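Local coordinates for CPXV203 protein (Cowpox virus, PDB 4HKJ), which probably binds MHC class I molecules and retains them inside the infected cell, so helping cowpox virus evade recognition by T cells, at residues E13-A25 / T80-P94. Numbering follows the deposited sequence.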
ATOM      1  N   GLU D  13       1.068 -29.407  -4.222  1.00 90.03           N
ATOM      2  CA  GLU D  13       0.516 -29.546  -5.567  1.00 86.45           C
ATOM      3  C   GLU D  13      -0.733 -28.691  -5.785  1.00 86.01           C
ATOM      4  O   GLU D  13      -1.142 -28.457  -6.922  1.00 93.02           O
ATOM      5  CB  GLU D  13       0.211 -31.015  -5.878  1.00 86.83           C
ATOM      6  CG  GLU D  13       1.432 -31.928  -5.858  1.00 95.71           C
ATOM      7  CD  GLU D  13       1.130 -33.321  -6.381  1.00103.99           C
ATOM      8  OE1 GLU D  13       0.022 -33.528  -6.923  1.00103.08           O
ATOM      9  OE2 GLU D  13       1.998 -34.210  -6.254  1.00108.58           O
ATOM     10  N   THR D  14      -1.337 -28.229  -4.694  1.00 74.12           N
ATOM     11  CA  THR D  14      -2.531 -27.395  -4.783  1.00 64.98           C
ATOM     12  C   THR D  14      -2.152 -25.932  -4.976  1.00 61.20           C
ATOM     13  O   THR D  14      -1.715 -25.272  -4.036  1.00 61.29           O
ATOM     14  CB  THR D  14      -3.401 -27.514  -3.517  1.00 62.95           C
ATOM     15  OG1 THR D  14      -3.690 -28.893  -3.255  1.00 74.19           O
ATOM     16  CG2 THR D  14      -4.704 -26.748  -3.691  1.00 50.77           C
ATOM     17  N   TRP D  15      -2.322 -25.428  -6.194  1.00 57.94           N
ATOM     18  CA  TRP D  15      -2.001 -24.037  -6.497  1.00 61.76           C
ATOM     19  C   TRP D  15      -3.252 -23.166  -6.560  1.00 61.12           C
ATOM     20  O   TRP D  15      -4.249 -23.541  -7.173  1.00 64.26           O
ATOM     21  CB  TRP D  15      -1.214 -23.942  -7.804  1.00 57.68           C
ATOM     22  CG  TRP D  15       0.220 -24.342  -7.660  1.00 60.32           C
ATOM     23  CD1 TRP D  15       0.706 -25.605  -7.489  1.00 68.39           C
ATOM     24  CD2 TRP D  15       1.359 -23.473  -7.673  1.00 55.50           C
ATOM     25  NE1 TRP D  15       2.077 -25.577  -7.393  1.00 67.74           N
ATOM     26  CE2 TRP D  15       2.502 -24.280  -7.504  1.00 57.20           C
ATOM     27  CE3 TRP D  15       1.523 -22.093  -7.814  1.00 65.95           C
ATOM     28  CZ2 TRP D  15       3.790 -23.751  -7.471  1.00 58.70           C
ATOM     29  CZ3 TRP D  15       2.803 -21.569  -7.780  1.00 75.12           C
ATOM     30  CH2 TRP D  15       3.920 -22.396  -7.610  1.00 72.27           C
ATOM     31  N   LYS D  16      -3.194 -22.003  -5.920  1.00 40.30           N
ATOM     32  CA  LYS D  16      -4.330 -21.091  -5.892  1.00 48.17           C
ATOM     33  C   LYS D  16      -3.983 -19.726  -6.480  1.00 58.14           C
ATOM     34  O   LYS D  16      -2.881 -19.212  -6.279  1.00 62.25           O
ATOM     35  CB  LYS D  16      -4.858 -20.929  -4.464  1.00 50.08           C
ATOM     36  CG  LYS D  16      -5.315 -22.228  -3.829  1.00 56.84           C
ATOM     37  CD  LYS D  16      -6.082 -21.983  -2.542  1.00 64.37           C
ATOM     38  CE  LYS D  16      -6.619 -23.286  -1.971  1.00 76.66           C
ATOM     39  NZ  LYS D  16      -7.426 -23.066  -0.740  1.00 84.51           N
ATOM     40  N   LEU D  17      -4.932 -19.145  -7.206  1.00 55.51           N
ATOM     41  CA  LEU D  17      -4.730 -17.845  -7.832  1.00 52.54           C
ATOM     42  C   LEU D  17      -5.777 -16.832  -7.386  1.00 57.27           C
ATOM     43  O   LEU D  17      -6.979 -17.089  -7.463  1.00 62.19           O
ATOM     44  CB  LEU D  17      -4.755 -17.973  -9.356  1.00 48.69           C
ATOM     45  CG  LEU D  17      -4.680 -16.661 -10.148  1.00 47.34           C
ATOM     46  CD1 LEU D  17      -3.393 -15.912  -9.840  1.00 44.05           C
ATOM     47  CD2 LEU D  17      -4.808 -16.925 -11.640  1.00 48.13           C
ATOM     48  N   LYS D  18      -5.310 -15.679  -6.918  1.00 50.52           N
ATOM     49  CA  LYS D  18      -6.199 -14.590  -6.538  1.00 45.76           C
ATOM     50  C   LYS D  18      -5.718 -13.273  -7.127  1.00 53.84           C
ATOM     51  O   LYS D  18      -4.598 -12.837  -6.861  1.00 58.50           O
ATOM     52  CB  LYS D  18      -6.296 -14.466  -5.019  1.00 47.78           C
ATOM     53  CG  LYS D  18      -7.121 -13.274  -4.559  1.00 61.71           C
ATOM     54  CD  LYS D  18      -7.138 -13.152  -3.046  1.00 82.44           C
ATOM     55  CE  LYS D  18      -7.776 -14.368  -2.398  1.00 95.00           C
ATOM     56  NZ  LYS D  18      -7.809 -14.244  -0.916  1.00 95.19           N
ATOM     57  N   ILE D  19      -6.568 -12.645  -7.931  1.00 57.33           N
ATOM     58  CA  ILE D  19      -6.270 -11.328  -8.477  1.00 57.61           C
ATOM     59  C   ILE D  19      -7.240 -10.293  -7.918  1.00 61.74           C
ATOM     60  O   ILE D  19      -8.441 -10.349  -8.184  1.00 61.95           O
ATOM     61  CB  ILE D  19      -6.348 -11.316 -10.014  1.00 51.25           C
ATOM     62  CG1 ILE D  19      -5.371 -12.330 -10.610  1.00 55.79           C
ATOM     63  CG2 ILE D  19      -6.055  -9.922 -10.548  1.00 49.44           C
ATOM     64  CD1 ILE D  19      -5.325 -12.322 -12.124  1.00 35.19           C
ATOM     65  N   GLY D  20      -6.714  -9.355  -7.138  1.00 63.37           N
ATOM     66  CA  GLY D  20      -7.519  -8.281  -6.588  1.00 62.03           C
ATOM     67  C   GLY D  20      -7.337  -7.006  -7.388  1.00 63.43           C
ATOM     68  O   GLY D  20      -6.252  -6.741  -7.902  1.00 59.65           O
HETATM   69  N   MSE D  21      -8.402  -6.218  -7.500  1.00 58.77           N
HETATM   70  CA  MSE D  21      -8.351  -4.975  -8.262  1.00 46.41           C
HETATM   71  C   MSE D  21      -9.307  -3.933  -7.694  1.00 49.13           C
HETATM   72  O   MSE D  21     -10.520  -4.139  -7.670  1.00 53.17           O
HETATM   73  CB  MSE D  21      -8.668  -5.240  -9.733  1.00 43.10           C
HETATM   74  CG  MSE D  21      -8.645  -3.999 -10.607  1.00 49.91           C
HETATM   75 SE   MSE D  21      -8.860  -4.407 -12.502  1.00 96.85          SE
HETATM   76  CE  MSE D  21      -7.357  -5.632 -12.713  1.00139.89           C
ATOM     77  N   CYS D  22      -8.753  -2.815  -7.231  1.00 47.15           N
ATOM     78  CA  CYS D  22      -9.558  -1.742  -6.662  1.00 52.37           C
ATOM     79  C   CYS D  22      -9.716  -0.595  -7.655  1.00 52.91           C
ATOM     80  O   CYS D  22      -8.731  -0.017  -8.112  1.00 60.16           O
ATOM     81  CB  CYS D  22      -8.934  -1.231  -5.359  1.00 51.16           C
ATOM     82  SG  CYS D  22      -9.925   0.011  -4.485  1.00 60.18           S
ATOM     83  N   ILE D  23     -10.962  -0.277  -7.986  1.00 50.37           N
ATOM     84  CA  ILE D  23     -11.255   0.796  -8.927  1.00 56.41           C
ATOM     85  C   ILE D  23     -11.966   1.946  -8.222  1.00 61.09           C
ATOM     86  O   ILE D  23     -13.008   1.750  -7.597  1.00 72.29           O
ATOM     87  CB  ILE D  23     -12.140   0.300 -10.086  1.00 58.03           C
ATOM     88  CG1 ILE D  23     -11.651  -1.056 -10.598  1.00 56.05           C
ATOM     89  CG2 ILE D  23     -12.168   1.323 -11.209  1.00 64.37           C
ATOM     90  CD1 ILE D  23     -12.538  -1.663 -11.665  1.00 42.96           C
ATOM     91  N   GLN D  24     -11.398   3.144  -8.321  1.00 54.44           N
ATOM     92  CA  GLN D  24     -12.008   4.324  -7.718  1.00 60.11           C
ATOM     93  C   GLN D  24     -12.648   5.216  -8.780  1.00 61.47           C
ATOM     94  O   GLN D  24     -12.025   5.544  -9.789  1.00 72.51           O
ATOM     95  CB  GLN D  24     -10.981   5.117  -6.904  1.00 51.43           C
ATOM     96  CG  GLN D  24     -11.559   6.329  -6.185  1.00 54.57           C
ATOM     97  CD  GLN D  24     -10.536   7.050  -5.331  1.00 62.67           C
ATOM     98  OE1 GLN D  24      -9.375   7.193  -5.717  1.00 60.17           O
ATOM     99  NE2 GLN D  24     -10.962   7.508  -4.159  1.00 70.75           N
ATOM    100  N   ALA D  25     -13.897   5.603  -8.540  1.00 55.24           N
ATOM    101  CA  ALA D  25     -14.655   6.404  -9.493  1.00 75.61           C
ATOM    102  C   ALA D  25     -14.145   7.838  -9.561  1.00 78.14           C
ATOM    103  O   ALA D  25     -13.634   8.374  -8.578  1.00 72.76           O
ATOM    104  CB  ALA D  25     -16.134   6.384  -9.140  1.00 81.35           C
ATOM    105  N   THR D  80     -17.287   5.658  -4.137  1.00 63.94           N
ATOM    106  CA  THR D  80     -16.247   5.717  -5.164  1.00 72.41           C
ATOM    107  C   THR D  80     -15.536   4.383  -5.393  1.00 69.92           C
ATOM    108  O   THR D  80     -15.150   4.063  -6.518  1.00 70.67           O
ATOM    109  CB  THR D  80     -15.190   6.794  -4.838  1.00 74.64           C
ATOM    110  OG1 THR D  80     -14.686   6.588  -3.512  1.00 69.89           O
ATOM    111  CG2 THR D  80     -15.793   8.185  -4.938  1.00 79.00           C
ATOM    112  N   HIS D  81     -15.363   3.607  -4.328  1.00 72.73           N
ATOM    113  CA  HIS D  81     -14.577   2.379  -4.404  1.00 67.01           C
ATOM    114  C   HIS D  81     -15.369   1.175  -4.911  1.00 65.85           C
ATOM    115  O   HIS D  81     -16.478   0.903  -4.448  1.00 67.36           O
ATOM    116  CB  HIS D  81     -13.957   2.058  -3.041  1.00 61.86           C
ATOM    117  CG  HIS D  81     -13.114   3.161  -2.484  1.00 65.35           C
ATOM    118  ND1 HIS D  81     -11.831   3.412  -2.919  1.00 66.03           N
ATOM    119  CD2 HIS D  81     -13.370   4.079  -1.521  1.00 66.39           C
ATOM    120  CE1 HIS D  81     -11.333   4.436  -2.251  1.00 71.55           C
ATOM    121  NE2 HIS D  81     -12.246   4.860  -1.397  1.00 70.55           N
ATOM    122  N   SER D  82     -14.782   0.456  -5.865  1.00 59.34           N
ATOM    123  CA  SER D  82     -15.358  -0.780  -6.381  1.00 54.63           C
ATOM    124  C   SER D  82     -14.269  -1.842  -6.507  1.00 55.51           C
ATOM    125  O   SER D  82     -13.277  -1.640  -7.209  1.00 60.95           O
ATOM    126  CB  SER D  82     -16.024  -0.542  -7.735  1.00 59.81           C
ATOM    127  OG  SER D  82     -17.050   0.428  -7.633  1.00 76.38           O
ATOM    128  N   TYR D  83     -14.459  -2.969  -5.829  1.00 56.91           N
ATOM    129  CA  TYR D  83     -13.442  -4.017  -5.778  1.00 51.80           C
ATOM    130  C   TYR D  83     -13.875  -5.288  -6.506  1.00 58.41           C
ATOM    131  O   TYR D  83     -15.032  -5.700  -6.423  1.00 69.77           O
ATOM    132  CB  TYR D  83     -13.088  -4.333  -4.321  1.00 50.35           C
ATOM    133  CG  TYR D  83     -12.113  -5.476  -4.152  1.00 56.46           C
ATOM    134  CD1 TYR D  83     -10.757  -5.298  -4.384  1.00 58.06           C
ATOM    135  CD2 TYR D  83     -12.548  -6.731  -3.750  1.00 52.34           C
ATOM    136  CE1 TYR D  83      -9.862  -6.340  -4.229  1.00 48.48           C
ATOM    137  CE2 TYR D  83     -11.661  -7.779  -3.594  1.00 51.39           C
ATOM    138  CZ  TYR D  83     -10.320  -7.578  -3.835  1.00 48.17           C
ATOM    139  OH  TYR D  83      -9.436  -8.620  -3.678  1.00 50.48           O
ATOM    140  N   ILE D  84     -12.935  -5.905  -7.219  1.00 52.63           N
ATOM    141  CA  ILE D  84     -13.200  -7.141  -7.951  1.00 55.62           C
ATOM    142  C   ILE D  84     -12.143  -8.192  -7.622  1.00 60.92           C
ATOM    143  O   ILE D  84     -10.952  -7.886  -7.574  1.00 69.10           O
ATOM    144  CB  ILE D  84     -13.213  -6.905  -9.476  1.00 50.74           C
ATOM    145  CG1 ILE D  84     -14.178  -5.772  -9.837  1.00 55.52           C
ATOM    146  CG2 ILE D  84     -13.587  -8.180 -10.216  1.00 43.87           C
ATOM    147  CD1 ILE D  84     -14.261  -5.488 -11.322  1.00 46.51           C
ATOM    148  N   GLU D  85     -12.579  -9.428  -7.395  1.00 60.82           N
ATOM    149  CA  GLU D  85     -11.656 -10.506  -7.055  1.00 59.07           C
ATOM    150  C   GLU D  85     -11.798 -11.709  -7.982  1.00 61.75           C
ATOM    151  O   GLU D  85     -12.812 -12.406  -7.959  1.00 69.68           O
ATOM    152  CB  GLU D  85     -11.855 -10.950  -5.604  1.00 64.49           C
ATOM    153  CG  GLU D  85     -10.888 -12.031  -5.149  1.00 80.49           C
ATOM    154  CD  GLU D  85     -11.220 -12.566  -3.771  1.00 94.44           C
ATOM    155  OE1 GLU D  85     -12.317 -13.141  -3.605  1.00 99.56           O
ATOM    156  OE2 GLU D  85     -10.390 -12.408  -2.852  1.00 94.50           O
ATOM    157  N   PHE D  86     -10.773 -11.948  -8.793  1.00 55.60           N
ATOM    158  CA  PHE D  86     -10.737 -13.118  -9.661  1.00 58.21           C
ATOM    159  C   PHE D  86     -10.021 -14.260  -8.945  1.00 61.79           C
ATOM    160  O   PHE D  86      -8.914 -14.082  -8.435  1.00 66.16           O
ATOM    161  CB  PHE D  86     -10.037 -12.785 -10.978  1.00 58.79           C
ATOM    162  CG  PHE D  86     -10.687 -11.666 -11.745  1.00 60.67           C
ATOM    163  CD1 PHE D  86     -11.755 -11.919 -12.593  1.00 59.97           C
ATOM    164  CD2 PHE D  86     -10.232 -10.364 -11.619  1.00 52.87           C
ATOM    165  CE1 PHE D  86     -12.356 -10.892 -13.299  1.00 59.56           C
ATOM    166  CE2 PHE D  86     -10.828  -9.334 -12.325  1.00 48.96           C
ATOM    167  CZ  PHE D  86     -11.890  -9.600 -13.165  1.00 59.91           C
ATOM    168  N   SER D  87     -10.653 -15.431  -8.904  1.00 53.97           N
ATOM    169  CA  SER D  87     -10.133 -16.535  -8.102  1.00 43.90           C
ATOM    170  C   SER D  87     -10.039 -17.861  -8.857  1.00 50.61           C
ATOM    171  O   SER D  87     -10.664 -18.046  -9.900  1.00 50.73           O
ATOM    172  CB  SER D  87     -10.989 -16.717  -6.848  1.00 57.76           C
ATOM    173  OG  SER D  87     -11.164 -15.486  -6.169  1.00 73.82           O
ATOM    174  N   ASN D  88      -9.243 -18.774  -8.310  1.00 50.12           N
ATOM    175  CA  ASN D  88      -9.158 -20.146  -8.796  1.00 51.76           C
ATOM    176  C   ASN D  88      -8.560 -21.034  -7.709  1.00 61.66           C
ATOM    177  O   ASN D  88      -7.369 -20.948  -7.412  1.00 62.45           O
ATOM    178  CB  ASN D  88      -8.325 -20.230 -10.078  1.00 51.58           C
ATOM    179  CG  ASN D  88      -8.490 -21.561 -10.799  1.00 58.80           C
ATOM    180  OD1 ASN D  88      -8.669 -22.605 -10.174  1.00 65.89           O
ATOM    181  ND2 ASN D  88      -8.431 -21.523 -12.125  1.00 49.77           N
ATOM    182  N   SER D  89      -9.397 -21.884  -7.124  1.00 61.68           N
ATOM    183  CA  SER D  89      -8.993 -22.704  -5.983  1.00 62.82           C
ATOM    184  C   SER D  89      -7.945 -23.756  -6.339  1.00 68.59           C
ATOM    185  O   SER D  89      -7.190 -24.202  -5.475  1.00 70.57           O
ATOM    186  CB  SER D  89     -10.214 -23.366  -5.337  1.00 70.05           C
ATOM    187  OG  SER D  89     -10.900 -24.193  -6.259  1.00 83.66           O
ATOM    188  N   ASN D  90      -7.902 -24.158  -7.605  1.00 64.35           N
ATOM    189  CA  ASN D  90      -6.897 -25.113  -8.056  1.00 61.49           C
ATOM    190  C   ASN D  90      -6.515 -24.952  -9.528  1.00 62.25           C
ATOM    191  O   ASN D  90      -7.134 -25.542 -10.413  1.00 48.42           O
ATOM    192  CB  ASN D  90      -7.338 -26.551  -7.768  1.00 68.19           C
ATOM    193  CG  ASN D  90      -6.329 -27.575  -8.246  1.00 83.23           C
ATOM    194  OD1 ASN D  90      -5.313 -27.817  -7.591  1.00 90.16           O
ATOM    195  ND2 ASN D  90      -6.606 -28.189  -9.390  1.00 88.08           N
ATOM    196  N   THR D  91      -5.488 -24.146  -9.774  1.00 45.07           N
ATOM    197  CA  THR D  91      -4.971 -23.938 -11.119  1.00 56.52           C
ATOM    198  C   THR D  91      -4.063 -25.093 -11.526  1.00 65.95           C
ATOM    199  O   THR D  91      -3.873 -25.361 -12.713  1.00 53.20           O
ATOM    200  CB  THR D  91      -4.151 -22.637 -11.214  1.00 52.59           C
ATOM    201  OG1 THR D  91      -3.050 -22.696 -10.298  1.00 51.83           O
ATOM    202  CG2 THR D  91      -5.011 -21.428 -10.888  1.00 53.21           C
ATOM    203  N   GLY D  92      -3.507 -25.775 -10.532  1.00 65.44           N
ATOM    204  CA  GLY D  92      -2.476 -26.767 -10.769  1.00 62.82           C
ATOM    205  C   GLY D  92      -1.135 -26.068 -10.887  1.00 60.24           C
ATOM    206  O   GLY D  92      -1.078 -24.840 -10.931  1.00 54.42           O
ATOM    207  N   ALA D  93      -0.056 -26.843 -10.933  1.00 53.56           N
ATOM    208  CA  ALA D  93       1.284 -26.276 -11.044  1.00 78.03           C
ATOM    209  C   ALA D  93       1.430 -25.456 -12.324  1.00 75.12           C
ATOM    210  O   ALA D  93       0.964 -25.870 -13.386  1.00 82.91           O
ATOM    211  CB  ALA D  93       2.332 -27.379 -10.995  1.00 88.60           C
ATOM    212  N   PRO D  94       2.079 -24.284 -12.224  1.00 72.59           N
ATOM    213  CA  PRO D  94       2.276 -23.385 -13.368  1.00 77.72           C
ATOM    214  C   PRO D  94       3.142 -24.009 -14.459  1.00 84.69           C
ATOM    215  O   PRO D  94       3.149 -23.525 -15.592  1.00 88.48           O
ATOM    216  CB  PRO D  94       2.989 -22.176 -12.747  1.00 74.96           C
ATOM    217  CG  PRO D  94       3.614 -22.698 -11.498  1.00 77.11           C
ATOM    218  CD  PRO D  94       2.672 -23.742 -10.990  1.00 72.10           C
TER
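From L17 opposite N88 to A25 opposite T80, strands 15-25 and 81-88 run antiparallel at 159°, their axes 4.7 Å apart, as central neighbours in one sheet of the poxvirus T4-family beta-sandwich. Backbone hydrogen bonds join them along their length, nearly straight from I19 N to F86 O (2.8 Å), weak from N88 N to L17 O and M21 N to I84 O. L17, I19, M21, I23, I84 and F86 line the face turned to the second sheet, where F86 meets V57; I19 CB and F86 CB touch at 4.1 Å. On the other face, Y83, with CG anti to its backbone N (chi1 176°), leans across G20, OH to CA 3.5 Å; R177 makes a cation-pi contact with its ring. C22 SG is disulfide-bonded to C169 SG. K18 crosses E85 with NZ 3.7 Å from OE2, a long salt bridge; K18 CD and CE lie nearer OE2, and D178 brings a like charge close. Q24 and H81 lie alongside each other. T80 OG1 hydrogen-bonds an acidic side chain of the chain of another protein. At the strand's end N88 OD1 accepts from N90 N, an Asx turn, and T91 N bonds W15 O (2.9 Å). The tail covers one face of the W15 indole: A93 CA lies over the five-membered ring, and P94 CD sits 3.5 Å from the centroid of its six-membered ring, a CH-pi contact 8° off the normal.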